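Local structure of peptidase S8 and S53, subtilisin, kexin, sedolisin (Mycobacterium smegmatis, 4KG7) at residues Q24-I33 / P138-D148; A52-S62 / M367-T375. The protein is a subtilisin-like serine endopeptidase, the mycosin protease MycP3 associated with the ESX-3 type VII secretion system. All coordinates share one frame; numbering follows the deposited sequence.

Contact 1. Residues Q24-I33 / P138-D148; sequences QPMMQRSECI and PRFAPRTPGAD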
loop_
_atom_site.group_PDB
_atom_site.type_symbol
_atom_site.label_atom_id
_atom_site.label_comp_id
_atom_site.label_asym_id
_atom_site.label_seq_id
_atom_site.Cartn_x
_atom_site.Cartn_y
_atom_site.Cartn_z
ATOM N N GLN A 24 -3.906 -19.273 -13.815
ATOM C CA GLN A 24 -4.571 -20.581 -13.788
ATOM C C GLN A 24 -5.753 -20.525 -12.839
ATOM O O GLN A 24 -5.828 -19.640 -11.978
ATOM C CB GLN A 24 -3.620 -21.719 -13.392
ATOM C CG GLN A 24 -2.971 -21.594 -12.039
ATOM C CD GLN A 24 -2.072 -22.778 -11.685
ATOM O OE1 GLN A 24 -2.354 -23.930 -12.019
ATOM N NE2 GLN A 24 -0.979 -22.484 -10.987
ATOM N N PRO A 25 -6.702 -21.436 -13.018
ATOM C CA PRO A 25 -7.868 -21.435 -12.138
ATOM C C PRO A 25 -7.500 -21.557 -10.661
ATOM O O PRO A 25 -6.585 -22.295 -10.314
ATOM C CB PRO A 25 -8.661 -22.635 -12.637
ATOM C CG PRO A 25 -8.304 -22.730 -14.094
ATOM C CD PRO A 25 -6.835 -22.433 -14.100
ATOM N N MET A 26 -8.211 -20.805 -9.819
ATOM C CA MET A 26 -7.959 -20.746 -8.378
ATOM C C MET A 26 -9.156 -21.320 -7.639
ATOM O O MET A 26 -10.281 -21.329 -8.159
ATOM C CB MET A 26 -7.736 -19.292 -7.944
ATOM C CG MET A 26 -6.644 -18.584 -8.730
ATOM S SD MET A 26 -5.013 -19.283 -8.414
ATOM C CE MET A 26 -4.632 -18.453 -6.872
ATOM N N MET A 27 -8.910 -21.818 -6.436
ATOM C CA MET A 27 -9.981 -22.331 -5.577
ATOM C C MET A 27 -9.818 -21.724 -4.201
ATOM O O MET A 27 -8.710 -21.467 -3.759
ATOM C CB MET A 27 -9.992 -23.877 -5.520
ATOM C CG MET A 27 -9.085 -24.533 -4.486
ATOM S SD MET A 27 -9.098 -26.352 -4.546
ATOM C CE MET A 27 -10.412 -26.714 -3.374
ATOM N N GLN A 28 -10.938 -21.501 -3.522
ATOM C CA GLN A 28 -10.895 -20.945 -2.177
ATOM C C GLN A 28 -10.527 -22.066 -1.204
ATOM O O GLN A 28 -11.180 -23.100 -1.205
ATOM C CB GLN A 28 -12.246 -20.329 -1.824
ATOM C CG GLN A 28 -12.195 -19.539 -0.530
ATOM C CD GLN A 28 -13.485 -18.832 -0.213
ATOM O OE1 GLN A 28 -14.319 -18.569 -1.093
ATOM N NE2 GLN A 28 -13.655 -18.504 1.059
ATOM N N ARG A 29 -9.471 -21.876 -0.415
ATOM C CA ARG A 29 -8.983 -22.932 0.496
ATOM C C ARG A 29 -9.317 -22.660 1.956
ATOM O O ARG A 29 -9.264 -23.574 2.764
ATOM C CB ARG A 29 -7.468 -23.131 0.346
ATOM C CG ARG A 29 -6.626 -22.033 0.967
ATOM C CD ARG A 29 -5.134 -22.205 0.688
ATOM N NE ARG A 29 -4.423 -20.923 0.749
ATOM C CZ ARG A 29 -3.146 -20.733 0.403
ATOM N NH1 ARG A 29 -2.391 -21.745 -0.034
ATOM N NH2 ARG A 29 -2.615 -19.516 0.497
ATOM N N SER A 30 -9.649 -21.412 2.284
ATOM C CA SER A 30 -9.920 -20.980 3.659
ATOM C C SER A 30 -11.192 -20.165 3.639
ATOM O O SER A 30 -11.478 -19.471 2.650
ATOM C CB SER A 30 -8.799 -20.069 4.175
ATOM O OG SER A 30 -7.713 -20.827 4.644
ATOM N N GLU A 31 -11.926 -20.229 4.742
ATOM C CA GLU A 31 -13.137 -19.441 4.921
ATOM C C GLU A 31 -12.816 -17.950 4.861
ATOM O O GLU A 31 -11.806 -17.517 5.381
ATOM C CB GLU A 31 -13.754 -19.778 6.286
ATOM C CG GLU A 31 -15.086 -19.117 6.587
ATOM C CD GLU A 31 -15.660 -19.517 7.945
ATOM O OE1 GLU A 31 -15.033 -20.324 8.667
ATOM O OE2 GLU A 31 -16.753 -19.015 8.295
ATOM N N CYS A 32 -13.706 -17.173 4.264
ATOM C CA CYS A 32 -13.553 -15.722 4.300
ATOM C C CYS A 32 -13.581 -15.172 5.732
ATOM O O CYS A 32 -14.177 -15.742 6.643
ATOM C CB CYS A 32 -14.649 -15.037 3.511
ATOM S SG CYS A 32 -14.667 -15.406 1.744
ATOM N N ILE A 33 -12.950 -14.019 5.875
ATOM C CA ILE A 33 -12.725 -13.308 7.131
ATOM C C ILE A 33 -13.348 -11.922 6.984
ATOM O O ILE A 33 -13.329 -11.326 5.900
ATOM C CB ILE A 33 -11.179 -13.159 7.336
ATOM C CG1 ILE A 33 -10.579 -14.542 7.567
ATOM C CG2 ILE A 33 -10.803 -12.236 8.481
ATOM C CD1 ILE A 33 -11.344 -15.328 8.572
ATOM N N PRO A 138 -4.783 -14.516 0.245
ATOM C CA PRO A 138 -4.265 -15.768 0.817
ATOM C C PRO A 138 -5.318 -16.807 1.104
ATOM O O PRO A 138 -4.961 -17.935 1.523
ATOM C CB PRO A 138 -3.625 -15.325 2.125
ATOM C CG PRO A 138 -4.242 -14.055 2.470
ATOM C CD PRO A 138 -4.713 -13.397 1.198
ATOM N N ARG A 139 -6.594 -16.466 0.903
ATOM C CA ARG A 139 -7.669 -17.440 1.080
ATOM C C ARG A 139 -7.803 -18.370 -0.135
ATOM O O ARG A 139 -8.611 -19.289 -0.116
ATOM C CB ARG A 139 -9.011 -16.742 1.310
ATOM C CG ARG A 139 -9.064 -15.832 2.527
ATOM C CD ARG A 139 -8.957 -16.613 3.812
ATOM N NE ARG A 139 -8.833 -15.734 4.962
ATOM C CZ ARG A 139 -7.714 -15.080 5.262
ATOM N NH1 ARG A 139 -6.622 -15.212 4.514
ATOM N NH2 ARG A 139 -7.668 -14.298 6.330
ATOM N N PHE A 140 -7.040 -18.093 -1.197
ATOM C CA PHE A 140 -7.131 -18.851 -2.448
ATOM C C PHE A 140 -5.782 -19.426 -2.838
ATOM O O PHE A 140 -4.723 -18.912 -2.472
ATOM C CB PHE A 140 -7.633 -17.959 -3.586
ATOM C CG PHE A 140 -9.064 -17.570 -3.449
ATOM C CD1 PHE A 140 -9.443 -16.620 -2.518
ATOM C CD2 PHE A 140 -10.042 -18.157 -4.247
ATOM C CE1 PHE A 140 -10.766 -16.259 -2.369
ATOM C CE2 PHE A 140 -11.371 -17.771 -4.107
ATOM C CZ PHE A 140 -11.732 -16.843 -3.155
ATOM N N ALA A 141 -5.849 -20.523 -3.569
ATOM C CA ALA A 141 -4.676 -21.169 -4.128
ATOM C C ALA A 141 -5.065 -21.770 -5.470
ATOM O O ALA A 141 -6.244 -21.928 -5.758
ATOM C CB ALA A 141 -4.196 -22.257 -3.191
ATOM N N PRO A 142 -4.071 -22.129 -6.290
ATOM C CA PRO A 142 -4.377 -22.829 -7.531
ATOM C C PRO A 142 -5.217 -24.084 -7.314
ATOM O O PRO A 142 -4.996 -24.841 -6.359
ATOM C CB PRO A 142 -2.996 -23.198 -8.058
ATOM C CG PRO A 142 -2.105 -22.142 -7.541
ATOM C CD PRO A 142 -2.626 -21.839 -6.169
ATOM N N ARG A 143 -6.168 -24.305 -8.205
ATOM C CA ARG A 143 -7.019 -25.475 -8.135
ATOM C C ARG A 143 -6.165 -26.746 -8.278
ATOM O O ARG A 143 -6.365 -27.735 -7.555
ATOM C CB ARG A 143 -8.074 -25.395 -9.238
ATOM C CG ARG A 143 -9.258 -26.313 -9.054
ATOM C CD ARG A 143 -10.236 -26.149 -10.204
ATOM N NE ARG A 143 -9.630 -26.605 -11.454
ATOM C CZ ARG A 143 -9.968 -26.185 -12.676
ATOM N NH1 ARG A 143 -10.940 -25.292 -12.848
ATOM N NH2 ARG A 143 -9.327 -26.668 -13.732
ATOM N N THR A 144 -5.215 -26.718 -9.213
ATOM C CA THR A 144 -4.291 -27.841 -9.394
ATOM C C THR A 144 -3.239 -27.757 -8.278
ATOM O O THR A 144 -2.549 -26.732 -8.169
ATOM C CB THR A 144 -3.646 -27.808 -10.790
ATOM O OG1 THR A 144 -4.677 -27.931 -11.782
ATOM C CG2 THR A 144 -2.640 -28.958 -10.950
ATOM N N PRO A 145 -3.163 -28.786 -7.409
ATOM C CA PRO A 145 -2.302 -28.731 -6.219
ATOM C C PRO A 145 -0.858 -29.080 -6.556
ATOM O O PRO A 145 -0.360 -30.136 -6.169
ATOM C CB PRO A 145 -2.930 -29.774 -5.286
ATOM C CG PRO A 145 -3.516 -30.769 -6.209
ATOM C CD PRO A 145 -3.981 -30.018 -7.424
ATOM N N GLY A 146 -0.215 -28.181 -7.290
ATOM C CA GLY A 146 1.153 -28.370 -7.752
ATOM C C GLY A 146 2.138 -27.743 -6.791
ATOM O O GLY A 146 1.826 -27.541 -5.613
ATOM N N ALA A 147 3.340 -27.453 -7.282
ATOM C CA ALA A 147 4.371 -26.841 -6.453
ATOM C C ALA A 147 3.799 -25.580 -5.819
ATOM O O ALA A 147 3.251 -24.718 -6.516
ATOM C CB ALA A 147 5.607 -26.507 -7.283
ATOM N N ASP A 148 3.887 -25.502 -4.495
ATOM C CA ASP A 148 3.392 -24.353 -3.737
ATOM C C ASP A 148 4.531 -23.864 -2.857
ATOM O O ASP A 148 4.535 -24.051 -1.635
ATOM C CB ASP A 148 2.171 -24.748 -2.897
ATOM C CG ASP A 148 1.540 -23.560 -2.184
ATOM O OD1 ASP A 148 1.203 -22.561 -2.860
ATOM O OD2 ASP A 148 1.380 -23.633 -0.945
HETATM O O HOH W 1 -5.100 -24.467 -11.352
HETATM O O HOH W 2 -0.845 -25.523 -10.136
HETATM O O HOH W 3 -5.884 -19.959 3.205
#

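Contact 2. Residues A52-S62 / M367-T375; sequences ALNLSGAWQHS and MVDPVAALT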
loop_
_atom_site.group_PDB
_atom_site.type_symbol
_atom_site.label_atom_id
_atom_site.label_comp_id
_atom_site.label_asym_id
_atom_site.label_seq_id
_atom_site.Cartn_x
_atom_site.Cartn_y
_atom_site.Cartn_z
ATOM N N ALA A 52 -2.083 12.556 14.731
ATOM C CA ALA A 52 -0.678 12.597 14.325
ATOM C C ALA A 52 -0.481 13.244 12.939
ATOM O O ALA A 52 0.533 13.901 12.675
ATOM C CB ALA A 52 -0.126 11.188 14.315
ATOM N N LEU A 53 -1.448 13.025 12.057
ATOM C CA LEU A 53 -1.391 13.513 10.684
ATOM C C LEU A 53 -2.025 14.883 10.501
ATOM O O LEU A 53 -1.940 15.456 9.415
ATOM C CB LEU A 53 -2.112 12.519 9.777
ATOM C CG LEU A 53 -1.401 11.161 9.628
ATOM C CD1 LEU A 53 -2.391 10.175 9.017
ATOM C CD2 LEU A 53 -0.140 11.305 8.795
ATOM N N ASN A 54 -2.686 15.386 11.542
ATOM C CA ASN A 54 -3.486 16.618 11.452
ATOM C C ASN A 54 -4.354 16.642 10.199
ATOM O O ASN A 54 -4.290 17.578 9.391
ATOM C CB ASN A 54 -2.601 17.870 11.544
ATOM C CG ASN A 54 -3.408 19.167 11.663
ATOM O OD1 ASN A 54 -4.593 19.156 11.970
ATOM N ND2 ASN A 54 -2.750 20.283 11.443
ATOM N N LEU A 55 -5.188 15.616 10.047
ATOM C CA LEU A 55 -6.094 15.595 8.903
ATOM C C LEU A 55 -7.100 16.736 8.935
ATOM O O LEU A 55 -7.473 17.218 7.893
ATOM C CB LEU A 55 -6.835 14.271 8.772
ATOM C CG LEU A 55 -5.968 13.008 8.597
ATOM C CD1 LEU A 55 -6.831 11.757 8.461
ATOM C CD2 LEU A 55 -4.999 13.167 7.446
ATOM N N SER A 56 -7.538 17.176 10.122
ATOM C CA SER A 56 -8.389 18.379 10.211
ATOM C C SER A 56 -7.796 19.586 9.504
ATOM O O SER A 56 -8.453 20.269 8.722
ATOM C CB SER A 56 -8.634 18.726 11.679
ATOM O OG SER A 56 -9.431 17.749 12.222
ATOM N N GLY A 57 -6.532 19.843 9.785
ATOM C CA GLY A 57 -5.804 20.911 9.119
ATOM C C GLY A 57 -5.718 20.686 7.623
ATOM O O GLY A 57 -5.884 21.592 6.835
ATOM N N ALA A 58 -5.457 19.444 7.231
ATOM C CA ALA A 58 -5.298 19.135 5.814
ATOM C C ALA A 58 -6.575 19.377 5.011
ATOM O O ALA A 58 -6.530 19.885 3.890
ATOM C CB ALA A 58 -4.851 17.698 5.645
ATOM N N TRP A 59 -7.713 19.024 5.600
ATOM C CA TRP A 59 -9.003 19.175 4.906
ATOM C C TRP A 59 -9.413 20.623 4.616
ATOM O O TRP A 59 -10.278 20.868 3.758
ATOM C CB TRP A 59 -10.122 18.466 5.662
ATOM C CG TRP A 59 -9.932 16.972 5.789
ATOM C CD1 TRP A 59 -9.388 16.131 4.858
ATOM C CD2 TRP A 59 -10.288 16.144 6.911
ATOM N NE1 TRP A 59 -9.374 14.845 5.328
ATOM C CE2 TRP A 59 -9.927 14.809 6.583
ATOM C CE3 TRP A 59 -10.893 16.394 8.146
ATOM C CZ2 TRP A 59 -10.124 13.732 7.468
ATOM C CZ3 TRP A 59 -11.082 15.339 9.012
ATOM C CH2 TRP A 59 -10.707 14.015 8.670
ATOM N N GLN A 60 -8.783 21.574 5.296
ATOM C CA GLN A 60 -8.936 22.974 4.974
ATOM C C GLN A 60 -8.235 23.360 3.679
ATOM O O GLN A 60 -8.523 24.415 3.119
ATOM C CB GLN A 60 -8.444 23.848 6.136
ATOM C CG GLN A 60 -9.378 23.729 7.329
ATOM C CD GLN A 60 -10.800 24.130 6.946
ATOM O OE1 GLN A 60 -11.010 25.206 6.391
ATOM N NE2 GLN A 60 -11.759 23.242 7.174
ATOM N N HIS A 61 -7.348 22.496 3.181
ATOM C CA HIS A 61 -6.686 22.699 1.900
ATOM C C HIS A 61 -7.230 21.819 0.786
ATOM O O HIS A 61 -7.326 22.257 -0.355
ATOM C CB HIS A 61 -5.174 22.468 2.058
ATOM C CG HIS A 61 -4.531 23.422 3.014
ATOM N ND1 HIS A 61 -4.148 24.691 2.643
ATOM C CD2 HIS A 61 -4.243 23.313 4.333
ATOM C CE1 HIS A 61 -3.661 25.328 3.694
ATOM N NE2 HIS A 61 -3.685 24.509 4.726
ATOM N N SER A 62 -7.606 20.592 1.114
ATOM C CA SER A 62 -8.010 19.620 0.107
ATOM C C SER A 62 -8.718 18.438 0.760
ATOM O O SER A 62 -8.381 18.056 1.885
ATOM C CB SER A 62 -6.788 19.121 -0.659
ATOM O OG SER A 62 -7.176 18.185 -1.639
ATOM N N MET A 367 7.761 10.579 9.102
ATOM C CA MET A 367 6.301 10.581 8.995
ATOM C C MET A 367 5.839 11.677 8.039
ATOM O O MET A 367 6.251 12.835 8.130
ATOM C CB MET A 367 5.610 10.765 10.355
ATOM C CG MET A 367 4.087 10.577 10.317
ATOM S SD MET A 367 3.476 10.569 12.009
ATOM C CE MET A 367 4.012 12.124 12.691
ATOM N N VAL A 368 4.966 11.290 7.124
ATOM C CA VAL A 368 4.344 12.229 6.202
ATOM C C VAL A 368 3.673 13.340 6.984
ATOM O O VAL A 368 3.130 13.123 8.087
ATOM C CB VAL A 368 3.338 11.476 5.290
ATOM C CG1 VAL A 368 2.149 10.908 6.061
ATOM C CG2 VAL A 368 2.886 12.307 4.104
ATOM N N ASP A 369 3.705 14.540 6.412
ATOM C CA ASP A 369 3.155 15.723 7.068
ATOM C C ASP A 369 2.215 16.390 6.073
ATOM O O ASP A 369 2.653 17.222 5.267
ATOM C CB ASP A 369 4.263 16.670 7.524
ATOM C CG ASP A 369 3.750 17.846 8.337
ATOM O OD1 ASP A 369 2.575 18.268 8.162
ATOM O OD2 ASP A 369 4.562 18.406 9.117
ATOM N N PRO A 370 0.924 16.009 6.111
ATOM C CA PRO A 370 0.001 16.470 5.097
ATOM C C PRO A 370 -0.123 17.987 4.969
ATOM O O PRO A 370 -0.105 18.506 3.861
ATOM C CB PRO A 370 -1.332 15.845 5.524
ATOM C CG PRO A 370 -0.937 14.631 6.238
ATOM C CD PRO A 370 0.326 14.950 6.951
ATOM N N VAL A 371 -0.219 18.712 6.079
ATOM C CA VAL A 371 -0.380 20.165 5.997
ATOM C C VAL A 371 0.868 20.814 5.393
ATOM O O VAL A 371 0.785 21.711 4.551
ATOM C CB VAL A 371 -0.758 20.779 7.354
ATOM C CG1 VAL A 371 -0.634 22.279 7.305
ATOM C CG2 VAL A 371 -2.164 20.346 7.758
ATOM N N ALA A 372 2.035 20.329 5.798
ATOM C CA ALA A 372 3.289 20.849 5.234
ATOM C C ALA A 372 3.345 20.572 3.731
ATOM O O ALA A 372 3.740 21.431 2.941
ATOM C CB ALA A 372 4.474 20.234 5.930
ATOM N N ALA A 373 2.939 19.366 3.329
ATOM C CA ALA A 373 2.937 19.010 1.904
ATOM C C ALA A 373 1.981 19.880 1.098
ATOM O O ALA A 373 2.241 20.227 -0.069
ATOM C CB ALA A 373 2.612 17.536 1.723
ATOM N N LEU A 374 0.882 20.273 1.729
ATOM C CA LEU A 374 -0.134 21.044 1.063
ATOM C C LEU A 374 0.168 22.526 1.035
ATOM O O LEU A 374 -0.471 23.248 0.298
ATOM C CB LEU A 374 -1.498 20.784 1.718
ATOM C CG LEU A 374 -2.046 19.386 1.375
ATOM C CD1 LEU A 374 -3.092 18.962 2.387
ATOM C CD2 LEU A 374 -2.617 19.305 -0.032
ATOM N N THR A 375 1.137 22.982 1.823
ATOM C CA THR A 375 1.434 24.414 1.890
ATOM C C THR A 375 2.855 24.815 1.484
ATOM O O THR A 375 3.165 26.011 1.393
ATOM C CB THR A 375 1.167 24.929 3.304
ATOM O OG1 THR A 375 1.977 24.216 4.230
ATOM C CG2 THR A 375 -0.287 24.748 3.673
HETATM O O HOH W 4 2.557 14.580 10.374
HETATM O O HOH W 5 -0.250 17.746 8.806
#

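Contact 1. Residues Q24-I33 / P138-D148
A two-stranded antiparallel ribbon on the protein surface, strand 26-28 against strand 140-142, joins the N-terminal extension to the subtilase fold, and its main chain supplies the framework. Met27 and Ala141 form the hydrogen-bonded pair: Met27 N reaches Ala141 O at 2.8 Å and Ala141 N returns to Met27 O at 3.0 Å. Beyond them the ladder continues with Arg143 N to Pro25 O and Arg29 N to Arg139 O.

Side chains then cover the ribbon. On one side Gln28 lays its CB over a face of the Phe140 ring, a CH-pi contact 3.9 Å from the centroid. With CG anti to the backbone N (chi1 -171°), the extended Gln28 chain runs on past the rim of the ring, and NE2 donates to Ser30 O, two residues further on. Arg29 works differently: NE and NH2 grip Pro138 O side-on, the oxygen lying in the guanidinium plane 3.0 Å from NH2, while Phe140 O sits over a face of that group. A water also donates to Pro138 O. Arg139 sets its guanidinium edge against Ile33, with NH2 3.2 Å from CG1. At the far end Pro25 CB covers a face of the Arg143 guanidinium, and two waters tie Gln24 OE1 to the main chain of Thr144.

The ribbon forms a separate sheet from the parallel one. Phe140 packs on the loop residues Ile92 and Glu93, Arg139 makes a salt bridge to Asp102, Cys32 is disulfide-bonded to Cys101, and Ile33 touches strand 301-306.

Contact 2. Residues A52-S62 / M367-T375
The His61 imidazole receives Thr375 CG2 over one face, the methyl lying 3.4 Å from CE1, while Leu374 CB approaches the ring obliquely. Thr375 is held for this by its hydroxyl, which donates to Val371 O one turn back. The indole of Trp59 makes no contact with 367-375; Leu55 O lies over one of its faces and Ser62 O at its edge.

Between the two short helices, which run roughly parallel (22°, axes 8.8 Å apart), packing is apolar. With CG1 anti to the backbone N (chi1 168°), Val371 turns CG2 onto the main chain at Gly57 and Ala58, CG2 lying 3.5 Å from Ala58 N. Ala58 CB meets Pro370 CB and Leu374 CD1, and Leu53 CD2 meets Val368 CG1 at 3.6 Å. No direct hydrogen bond crosses; water does the bridging. One donates to Leu53 O and Asp369 OD1 and accepts from Val371 N, the other joins Ala52 O to Val368 O. Asn54 and Asp369 each cap a helix, accepting from Gly57 N and Ala372 N respectively.

Helix 318-335 lies beneath both segments, with Tyr324 against Leu53, Val328 against Pro370 and Leu331 against Ala58, while strand 281-286 borders Leu53 and Val368.

Overall arrangement
Both contacts bring residues from the early part of the chain against later ones, and both show how segments distant in sequence can be joined by different means, contact 1 at the surface and contact 2 partly buried. They lie on opposite sides of the chain's centre, with their centres about 41 Å apart and nearest atoms about 24 Å apart. Contact 1 is the one near the predicted charge relay system: the side chain of Pro138 is about 7 Å from that of His104 and about 8 Å from that of Asp73. Contact 2 lies away from the predicted catalytic residues, although helix 318-335, on which it packs, carries Ser319, the predicted nucleophile of the charge relay system.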